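Local atomic coordinates of NTF2-like Protein (Anabaena variabilis ATCC 29413, PDB entry 3DMC), a protein that is of unknown function but belongs to the SnoaL-like branch of the NTF2 clan, whose cone-shaped fold often houses a ligand pocket or active site. Residues M2-H5 with Y6-T10; F21-G24 with L25-E29. All coordinates share one frame; numbering follows the deposited sequence.

Overall arrangement
The chain opens with an irregular N-terminal arm. Contact 1 (2-5 with 6-10) folds this arm through a turn and leads it into helix 9-27. It is a surface contact near the second subunit, and its centre lies about 21 Å from the centre of the chain. Contact 2 (21-24 with 25-29) lies at the other end of the same helix. There the last turn closes and the chain runs on toward helix 31-34. The contacts follow in series and neither nest nor cross. The nearest atoms of contact 1 and contact 2 are about 13 Å apart. Contact 1 ties arm to helix start, and contact 2 finishes the helix beside strand 75-85 of the sheet.

Contact 1. Residues M2-H5 with Y6-T10; sequences MMTH and YSDNT
His5 carries its ring anti to the backbone N (chi1 -177°), while Tyr6 places its ring between its own N and carbonyl carbon (chi1 60°), and these two torsions lay the rings side by side. Their centroids are 3.9 Å apart and the planes meet at 37°, an oblique aromatic pair. CE1 of His5 sits over one face of the Tyr6 ring, offset toward its rim. Ser7 grips the imidazole from two atoms. Its OG lies 2.8 Å from His5 ND1, near the ring plane, in a hydrogen bond whose direction is open. Ser7 N also donates to His5 ND1 at 3.1 Å, from well out of the ring plane. Together they probably limit rotation of the imidazole. The backbone closes a type I beta turn with Asp8 N bonded to His5 O at 2.9 Å. From just before the turn, Thr4 OG1 donates to the anti side of Asp8 OD2 at 2.8 Å. The same OD2 accepts from Met2 N of the second subunit, and OD1 caps Leu11 N. With an alanine in place of Asp8, Thr4 OG1 and the second subunit's Met2 N would probably lose their acceptor, and Leu11 N its cap. Asp8 thus closes the type I turn and is at the same time the N-cap of helix 9-27, the N-terminal helix of an NTF2-like fold, here at the subunit interface.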
# COMPACT_ATOMS: atom_id res chain seq x y z
N MSE A 2 -2.07 7.80 16.02
CA MSE A 2 -0.77 8.28 16.48
C MSE A 2 -0.25 7.46 17.66
O MSE A 2 0.96 7.27 17.80
CB MSE A 2 -0.86 9.75 16.90
CG MSE A 2 0.39 10.30 17.46
SE MSE A 2 0.20 12.22 17.47
CE MSE A 2 0.23 12.55 15.58
N MSE A 3 -1.18 7.01 18.50
CA MSE A 3 -0.82 6.44 19.83
C MSE A 3 -0.90 4.92 19.94
O MSE A 3 -1.86 4.28 19.51
CB MSE A 3 -1.65 7.06 20.97
CG MSE A 3 -1.13 6.51 22.33
SE MSE A 3 -2.15 7.13 23.86
CE MSE A 3 -2.36 8.87 23.24
N THR A 4 0.10 4.37 20.58
CA THR A 4 0.12 2.95 20.88
C THR A 4 0.53 2.69 22.34
O THR A 4 0.75 3.61 23.13
CB THR A 4 1.04 2.18 19.92
OG1 THR A 4 0.88 0.76 20.09
CG2 THR A 4 2.52 2.56 20.14
N HIS A 5 0.58 1.41 22.66
CA HIS A 5 0.69 0.94 24.06
C HIS A 5 0.83 -0.55 24.00
O HIS A 5 0.48 -1.18 23.00
CB HIS A 5 -0.56 1.33 24.86
CG HIS A 5 -0.52 0.95 26.31
ND1 HIS A 5 -1.16 -0.15 26.82
CD2 HIS A 5 0.05 1.57 27.37
CE1 HIS A 5 -0.99 -0.20 28.12
NE2 HIS A 5 -0.26 0.84 28.49
N TYR A 6 1.34 -1.13 25.07
CA TYR A 6 1.61 -2.57 25.03
C TYR A 6 0.31 -3.35 24.80
O TYR A 6 0.35 -4.51 24.40
CB TYR A 6 2.39 -3.08 26.28
CG TYR A 6 1.67 -2.86 27.58
CD1 TYR A 6 0.66 -3.71 27.99
CD2 TYR A 6 2.01 -1.80 28.40
CE1 TYR A 6 -0.03 -3.50 29.18
CE2 TYR A 6 1.34 -1.58 29.59
CZ TYR A 6 0.31 -2.43 29.98
OH TYR A 6 -0.36 -2.20 31.18
N SER A 7 -0.83 -2.70 25.02
CA SER A 7 -2.16 -3.36 24.88
C SER A 7 -2.66 -3.36 23.44
O SER A 7 -3.74 -3.83 23.15
CB SER A 7 -3.21 -2.68 25.77
OG SER A 7 -3.31 -1.30 25.53
N ASP A 8 -1.84 -2.81 22.56
CA ASP A 8 -2.13 -2.78 21.11
C ASP A 8 -1.93 -4.18 20.46
O ASP A 8 -0.88 -4.52 19.94
CB ASP A 8 -1.27 -1.68 20.45
CG ASP A 8 -1.77 -1.27 19.08
OD1 ASP A 8 -2.46 -2.08 18.45
OD2 ASP A 8 -1.38 -0.16 18.64
N ASN A 9 -2.99 -4.97 20.50
CA ASN A 9 -2.97 -6.37 20.09
C ASN A 9 -2.86 -6.43 18.58
O ASN A 9 -2.25 -7.33 18.01
CB ASN A 9 -4.28 -7.06 20.49
CG ASN A 9 -4.39 -8.48 20.02
OD1 ASN A 9 -3.72 -9.38 20.56
ND2 ASN A 9 -5.29 -8.73 19.05
N THR A 10 -3.46 -5.43 17.96
CA THR A 10 -3.45 -5.37 16.49
C THR A 10 -2.00 -5.31 15.98
O THR A 10 -1.59 -6.08 15.12
CB THR A 10 -4.36 -4.23 15.96
OG1 THR A 10 -5.75 -4.57 16.26
CG2 THR A 10 -4.17 -4.00 14.47

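Contact 2. Residues F21-G24 with L25-E29; sequences FTQG and LATGE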
# COMPACT_ATOMS: atom_id res chain seq x y z
N PHE A 21 5.97 -14.06 7.89
CA PHE A 21 5.89 -13.73 6.45
C PHE A 21 7.33 -13.55 5.92
O PHE A 21 7.72 -14.08 4.88
CB PHE A 21 5.06 -12.46 6.26
CG PHE A 21 5.00 -11.94 4.87
CD1 PHE A 21 4.14 -12.48 3.91
CD2 PHE A 21 5.75 -10.83 4.52
CE1 PHE A 21 4.07 -11.93 2.61
CE2 PHE A 21 5.68 -10.28 3.25
CZ PHE A 21 4.86 -10.81 2.31
N THR A 22 8.14 -12.87 6.72
CA THR A 22 9.55 -12.66 6.40
C THR A 22 10.22 -14.03 6.23
O THR A 22 10.93 -14.29 5.26
CB THR A 22 10.27 -11.82 7.49
OG1 THR A 22 9.74 -10.49 7.48
CG2 THR A 22 11.80 -11.79 7.31
N GLN A 23 9.95 -14.89 7.20
CA GLN A 23 10.55 -16.25 7.25
C GLN A 23 10.11 -17.08 6.02
O GLN A 23 10.91 -17.79 5.40
CB GLN A 23 10.17 -16.95 8.55
CG GLN A 23 10.70 -18.34 8.65
CD GLN A 23 10.41 -18.97 10.00
OE1 GLN A 23 9.95 -18.30 10.92
NE2 GLN A 23 10.72 -20.26 10.13
N GLY A 24 8.85 -16.93 5.64
CA GLY A 24 8.31 -17.65 4.50
C GLY A 24 8.97 -17.20 3.23
O GLY A 24 9.34 -17.99 2.37
N LEU A 25 9.17 -15.89 3.11
CA LEU A 25 9.79 -15.36 1.92
C LEU A 25 11.23 -15.85 1.83
O LEU A 25 11.70 -16.17 0.76
CB LEU A 25 9.82 -13.85 1.95
CG LEU A 25 8.47 -13.21 1.66
CD1 LEU A 25 8.67 -11.69 1.74
CD2 LEU A 25 7.99 -13.63 0.26
N ALA A 26 11.93 -15.87 2.96
CA ALA A 26 13.39 -16.15 2.94
C ALA A 26 13.66 -17.63 2.77
O ALA A 26 14.69 -18.04 2.26
CB ALA A 26 14.07 -15.66 4.22
N THR A 27 12.72 -18.45 3.23
CA THR A 27 12.96 -19.90 3.39
C THR A 27 12.01 -20.83 2.63
O THR A 27 12.31 -21.99 2.40
CB THR A 27 12.90 -20.35 4.87
OG1 THR A 27 11.55 -20.30 5.34
CG2 THR A 27 13.83 -19.51 5.75
N GLY A 28 10.85 -20.30 2.28
CA GLY A 28 9.82 -21.03 1.55
C GLY A 28 9.00 -21.93 2.45
O GLY A 28 8.17 -22.72 2.01
N GLU A 29 9.25 -21.79 3.74
CA GLU A 29 8.46 -22.49 4.76
C GLU A 29 7.39 -21.57 5.33
O GLU A 29 7.68 -20.61 6.05
CB GLU A 29 9.36 -22.98 5.90
CG GLU A 29 10.45 -23.91 5.44
CD GLU A 29 9.89 -25.24 5.04
OE1 GLU A 29 8.85 -25.65 5.62
OE2 GLU A 29 10.48 -25.89 4.14
O HOH W 1 11.88 -21.61 7.89
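Phe21 and Leu25 make the apolar half of this contact, one helical turn apart. Leu25 CD1 comes within 3.6 Å of Phe21 CE2, and Leu25 CG lies over one face of the ring. Phe21 CB points away from 25-29, but with CG anti to the backbone N (chi1 175°) the ring lies where Leu25 can meet it. The polar half centres on Gln23 O and Thr27. Thr27 OG1 donates to Gln23 O at 2.6 Å, from above the carbonyl plane. Thr27 N reaches the same Gln23 O at 2.9 Å from the opposite face, so two donors of one residue clasp this oxygen. Thr27 OG1 also accepts. Glu29 N donates to Thr27 OG1 at 3.2 Å, which forms an ST turn. A water donates to Thr27 OG1 and accepts from Gln23 NE2, 2.9 Å away from that nitrogen, and so joins the two side chains. Behind this shell the backbone ends the helix. Gly28 N still bonds to Gly24 O at 2.8 Å, but Gly28 has a positive phi (81°), suited to glycine, and the chain turns off. Glu29 O then approaches Gly24 CA at 3.4 Å in a CA-H...O contact. Further out, the Phe21 ring meets that of Phe18, and Thr22 OG1 bonds back to Phe18 O. The Leu25 side chain lies about 4 Å from a bound acetate, probably from the crystallisation liquor. The C-terminal end of helix 9-27 packs on strand 75-85: Thr22 touches Ile77, Ala26 touches Gln76, and Leu25 both packs on Ile75 and shares a backbone hydrogen bond with it.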